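Local coordinates for protein 23S rRNA-specific endonuclease VapC20 (Mycobacterium tuberculosis H37Rv, PDB 5WZF) that cleaves 23S rRNA in the sarcin-ricin loop as the magnesium-dependent toxin of a type II toxin-antitoxin system, at residues L91-Q94 with A95-W98; S114-V117 with M118-K121. One frame throughout, in Å; residues are numbered along the deposited sequence.

Interaction 1: L91-Q94 with A95-W98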
# COMPACT_ATOMS: atom_id res chain seq x y z
N LEU B 91 6.33 -11.99 -7.13
CA LEU B 91 6.46 -10.70 -7.78
C LEU B 91 6.85 -9.63 -6.77
O LEU B 91 7.68 -8.76 -7.07
CB LEU B 91 5.15 -10.33 -8.50
CG LEU B 91 5.26 -9.37 -9.69
CD1 LEU B 91 6.28 -9.87 -10.70
CD2 LEU B 91 3.91 -9.19 -10.35
N GLU B 92 6.27 -9.70 -5.58
CA GLU B 92 6.63 -8.77 -4.51
C GLU B 92 8.11 -8.88 -4.14
O GLU B 92 8.77 -7.88 -3.89
CB GLU B 92 5.77 -9.00 -3.26
CG GLU B 92 4.39 -8.39 -3.36
CD GLU B 92 3.69 -8.30 -2.01
OE1 GLU B 92 4.25 -8.78 -1.01
OE2 GLU B 92 2.58 -7.72 -1.96
N GLU B 93 8.64 -10.10 -4.12
CA GLU B 93 10.04 -10.29 -3.78
C GLU B 93 10.94 -9.66 -4.84
O GLU B 93 11.98 -9.09 -4.52
CB GLU B 93 10.36 -11.78 -3.61
CG GLU B 93 11.82 -12.07 -3.27
CD GLU B 93 12.26 -11.47 -1.95
OE1 GLU B 93 11.39 -11.23 -1.08
OE2 GLU B 93 13.47 -11.24 -1.78
N GLN B 94 10.52 -9.76 -6.10
CA GLN B 94 11.27 -9.11 -7.18
C GLN B 94 11.20 -7.60 -7.01
O GLN B 94 12.18 -6.90 -7.26
CB GLN B 94 10.73 -9.52 -8.55
CG GLN B 94 11.55 -8.95 -9.70
CD GLN B 94 10.92 -9.20 -11.05
OE1 GLN B 94 10.03 -8.46 -11.47
NE2 GLN B 94 11.37 -10.25 -11.74
N ALA B 95 10.04 -7.11 -6.59
CA ALA B 95 9.87 -5.68 -6.33
C ALA B 95 10.78 -5.20 -5.21
O ALA B 95 11.34 -4.11 -5.29
CB ALA B 95 8.41 -5.38 -6.00
N TRP B 96 10.93 -6.01 -4.17
CA TRP B 96 11.82 -5.64 -3.06
C TRP B 96 13.28 -5.59 -3.51
O TRP B 96 14.01 -4.65 -3.15
CB TRP B 96 11.68 -6.63 -1.90
CG TRP B 96 10.48 -6.41 -1.01
CD1 TRP B 96 9.43 -7.26 -0.82
CD2 TRP B 96 10.22 -5.26 -0.19
NE1 TRP B 96 8.53 -6.72 0.07
CE2 TRP B 96 8.99 -5.49 0.47
CE3 TRP B 96 10.89 -4.06 0.05
CZ2 TRP B 96 8.43 -4.57 1.35
CZ3 TRP B 96 10.34 -3.15 0.93
CH2 TRP B 96 9.12 -3.41 1.57
N GLU B 97 13.71 -6.59 -4.26
CA GLU B 97 15.08 -6.63 -4.77
C GLU B 97 15.32 -5.43 -5.67
O GLU B 97 16.39 -4.82 -5.64
CB GLU B 97 15.35 -7.93 -5.53
CG GLU B 97 15.20 -9.19 -4.68
CD GLU B 97 15.35 -10.46 -5.48
OE1 GLU B 97 15.56 -10.37 -6.71
OE2 GLU B 97 15.27 -11.56 -4.89
N TRP B 98 14.30 -5.09 -6.45
CA TRP B 98 14.36 -3.94 -7.35
C TRP B 98 14.53 -2.65 -6.55
O TRP B 98 15.38 -1.81 -6.87
CB TRP B 98 13.08 -3.89 -8.20
CG TRP B 98 13.12 -2.91 -9.34
CD1 TRP B 98 13.47 -3.18 -10.64
CD2 TRP B 98 12.78 -1.53 -9.30
NE1 TRP B 98 13.37 -2.04 -11.40
CE2 TRP B 98 12.95 -1.01 -10.60
CE3 TRP B 98 12.35 -0.66 -8.28
CZ2 TRP B 98 12.71 0.33 -10.91
CZ3 TRP B 98 12.11 0.67 -8.59
CH2 TRP B 98 12.29 1.15 -9.90
O HOH W 1 6.26 -8.36 1.11

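Interaction 2: S114-V117 with M118-K121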
# COMPACT_ATOMS: atom_id res chain seq x y z
N SER B 114 4.11 -2.17 -9.27
CA SER B 114 3.47 -1.83 -10.53
C SER B 114 4.41 -2.11 -11.69
O SER B 114 4.02 -2.70 -12.70
CB SER B 114 3.02 -0.37 -10.55
OG SER B 114 1.95 -0.18 -9.64
N PHE B 115 5.67 -1.70 -11.54
CA PHE B 115 6.68 -1.94 -12.56
C PHE B 115 6.84 -3.43 -12.81
O PHE B 115 6.97 -3.87 -13.95
CB PHE B 115 8.03 -1.34 -12.15
CG PHE B 115 7.99 0.14 -11.86
CD1 PHE B 115 7.00 0.94 -12.41
CD2 PHE B 115 8.94 0.72 -11.04
CE1 PHE B 115 6.96 2.30 -12.15
CE2 PHE B 115 8.91 2.08 -10.77
CZ PHE B 115 7.92 2.87 -11.32
N ALA B 116 6.83 -4.20 -11.72
CA ALA B 116 6.99 -5.65 -11.80
C ALA B 116 5.82 -6.31 -12.52
O ALA B 116 6.01 -7.27 -13.26
CB ALA B 116 7.16 -6.24 -10.41
N VAL B 117 4.61 -5.80 -12.29
CA VAL B 117 3.43 -6.32 -12.96
C VAL B 117 3.53 -6.05 -14.46
O VAL B 117 3.25 -6.93 -15.28
CB VAL B 117 2.13 -5.71 -12.41
CG1 VAL B 117 0.94 -6.08 -13.29
CG2 VAL B 117 1.88 -6.17 -10.97
N MET B 118 3.95 -4.84 -14.82
CA MET B 118 4.04 -4.46 -16.23
C MET B 118 5.10 -5.28 -16.95
O MET B 118 4.90 -5.68 -18.10
CB MET B 118 4.33 -2.96 -16.36
CG MET B 118 3.19 -2.06 -15.88
SD MET B 118 3.55 -0.29 -16.01
CE MET B 118 3.56 -0.07 -17.79
N ARG B 119 6.22 -5.55 -16.28
CA ARG B 119 7.25 -6.40 -16.85
C ARG B 119 6.72 -7.81 -17.06
O ARG B 119 6.97 -8.43 -18.09
CB ARG B 119 8.50 -6.43 -15.96
CG ARG B 119 9.30 -5.13 -15.93
CD ARG B 119 10.70 -5.35 -15.35
NE ARG B 119 10.68 -5.84 -13.98
CZ ARG B 119 10.58 -5.07 -12.90
NH1 ARG B 119 10.50 -3.75 -13.04
NH2 ARG B 119 10.57 -5.60 -11.69
N LYS B 120 5.99 -8.32 -16.07
CA LYS B 120 5.42 -9.66 -16.14
C LYS B 120 4.41 -9.77 -17.28
O LYS B 120 4.39 -10.76 -18.01
CB LYS B 120 4.76 -10.03 -14.81
CG LYS B 120 3.93 -11.31 -14.87
CD LYS B 120 3.18 -11.55 -13.57
CE LYS B 120 2.28 -12.78 -13.67
NZ LYS B 120 1.58 -13.07 -12.38
N LYS B 121 3.57 -8.75 -17.42
CA LYS B 121 2.48 -8.78 -18.38
C LYS B 121 2.87 -8.24 -19.75
O LYS B 121 2.08 -8.30 -20.69
CB LYS B 121 1.28 -8.00 -17.84
CG LYS B 121 0.69 -8.60 -16.58
CD LYS B 121 0.10 -9.97 -16.85
CE LYS B 121 -0.59 -10.54 -15.62
NZ LYS B 121 -1.22 -11.86 -15.90

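Interaction 1: L91-Q94 with A95-W98
Glu92 and Trp96, one helical turn apart, are joined through a water molecule that donates to Glu92 OE1 at 3.0 Å and accepts from Trp96 NE1, also at 3.0 Å. The water lies at the edge of the indole, in its plane, where the ring N-H points. With CG beside the backbone N (chi1 -80°), the ring is carried back along the helix, and Trp96 CD1 comes within 3.2 Å of the Glu92 carbonyl O. That same oxygen accepts the backbone N-H of Trp96 at 2.9 Å, one of four successive i to i+4 bonds, the others being Ala95 to Leu91, Glu97 to Glu93 and Trp98 to Gln94.

On the neighbouring face Glu93 and Glu97 cross at about a right angle, their carboxylate planes 80° apart. Glu93 OE2 is 3.6 Å from Glu97 OE2, a pairing of like charges. A basic side chain of another protein chain in the assembly probably offsets it, by a salt bridge to Glu93 from outside this helix. Ala95 suits the buried side because its single methyl rests against the turn before it, CB 3.3 Å from Glu92 O.

Further out, the other carboxylate oxygen of Glu92 is hydrogen-bonded to His52, which probably helps fix the group that holds the water, while the Trp96 ring meets Phe109. Trp98 sends its indole away from this turn to stack on His102. The arrangement is that of a regular amphipathic alpha-helix in the PIN domain, one side packed on helix 109-121 and another facing a different protein chain of the assembly.

Interaction 2: S114-V117 with M118-K121
Arg119 turns CG beside its own backbone N (chi1 -70°) and then bends at chi3 (-61°), so that its guanidinium folds back over the preceding turn toward Phe115 and Ala116. One face of the Arg119 guanidinium lies over Phe115 O and Ala116 CA, each 3.6 Å above the plane and offset toward the rim. At the ends of the group, Arg119 NH1 is 3.6 Å from Phe115 CB, and Arg119 NH2 is 3.7 Å from Ala116 CB. A small side chain suits position 116, since the methyl lets the flat cation lie close to the backbone. Gln94 of the preceding helix accepts a hydrogen bond from NH2 and helps fix the rotation of the group.

Met118 also starts back along the helix, CG 3.3 Å from Ser114 O, before its flexible thioether leads away to pack among Phe16, Phe133 and Phe138. Val117 directs CG1 toward the following turn, 4.2 Å from Lys121 CG, a loose apolar contact with the aliphatic part of the lysine. Lys120 instead runs out extended to a salt bridge with Glu85, a long, flexible cation suited to this exposed position.

The backbone beneath is regular: Met118 N bonds to Ser114 O, Arg119 N to Phe115 O, Lys120 N to Ala116 O, and Lys121 N to Val117 O at 2.8 Å. The buried Ser114 hydroxyl is hydrogen-bonded to Val110 O of the same helix, which satisfies it. Phe115 meets Phe133 and Trp98 edge-to-face. Packed against strand 14-17, this is an amphipathic helix of the alpha/beta PIN-domain fold, which itself carries the predicted magnesium ligand Asp111, close to Phe115.

Interactions 1 and 2 lie on consecutive helices, 89-101 and 109-121, in that order along the chain, and their centres are about 11 Å apart on the same side of the molecule. The helices pack directly: Leu91 CD1 comes 3.7 Å from Ala116 O, and Leu91 CD2 is 3.7 Å from Val117 CG2. Helix 109-121 is the inner layer, resting on strand 14-17 of the parallel sheet, whereas helix 89-101 is the outer layer and faces another protein chain. Predicted magnesium ligand Asp111 belongs to the inner helix, with Trp98 of the outer one nearby, so the pair joins the surface that meets the other protein chain to the predicted magnesium site.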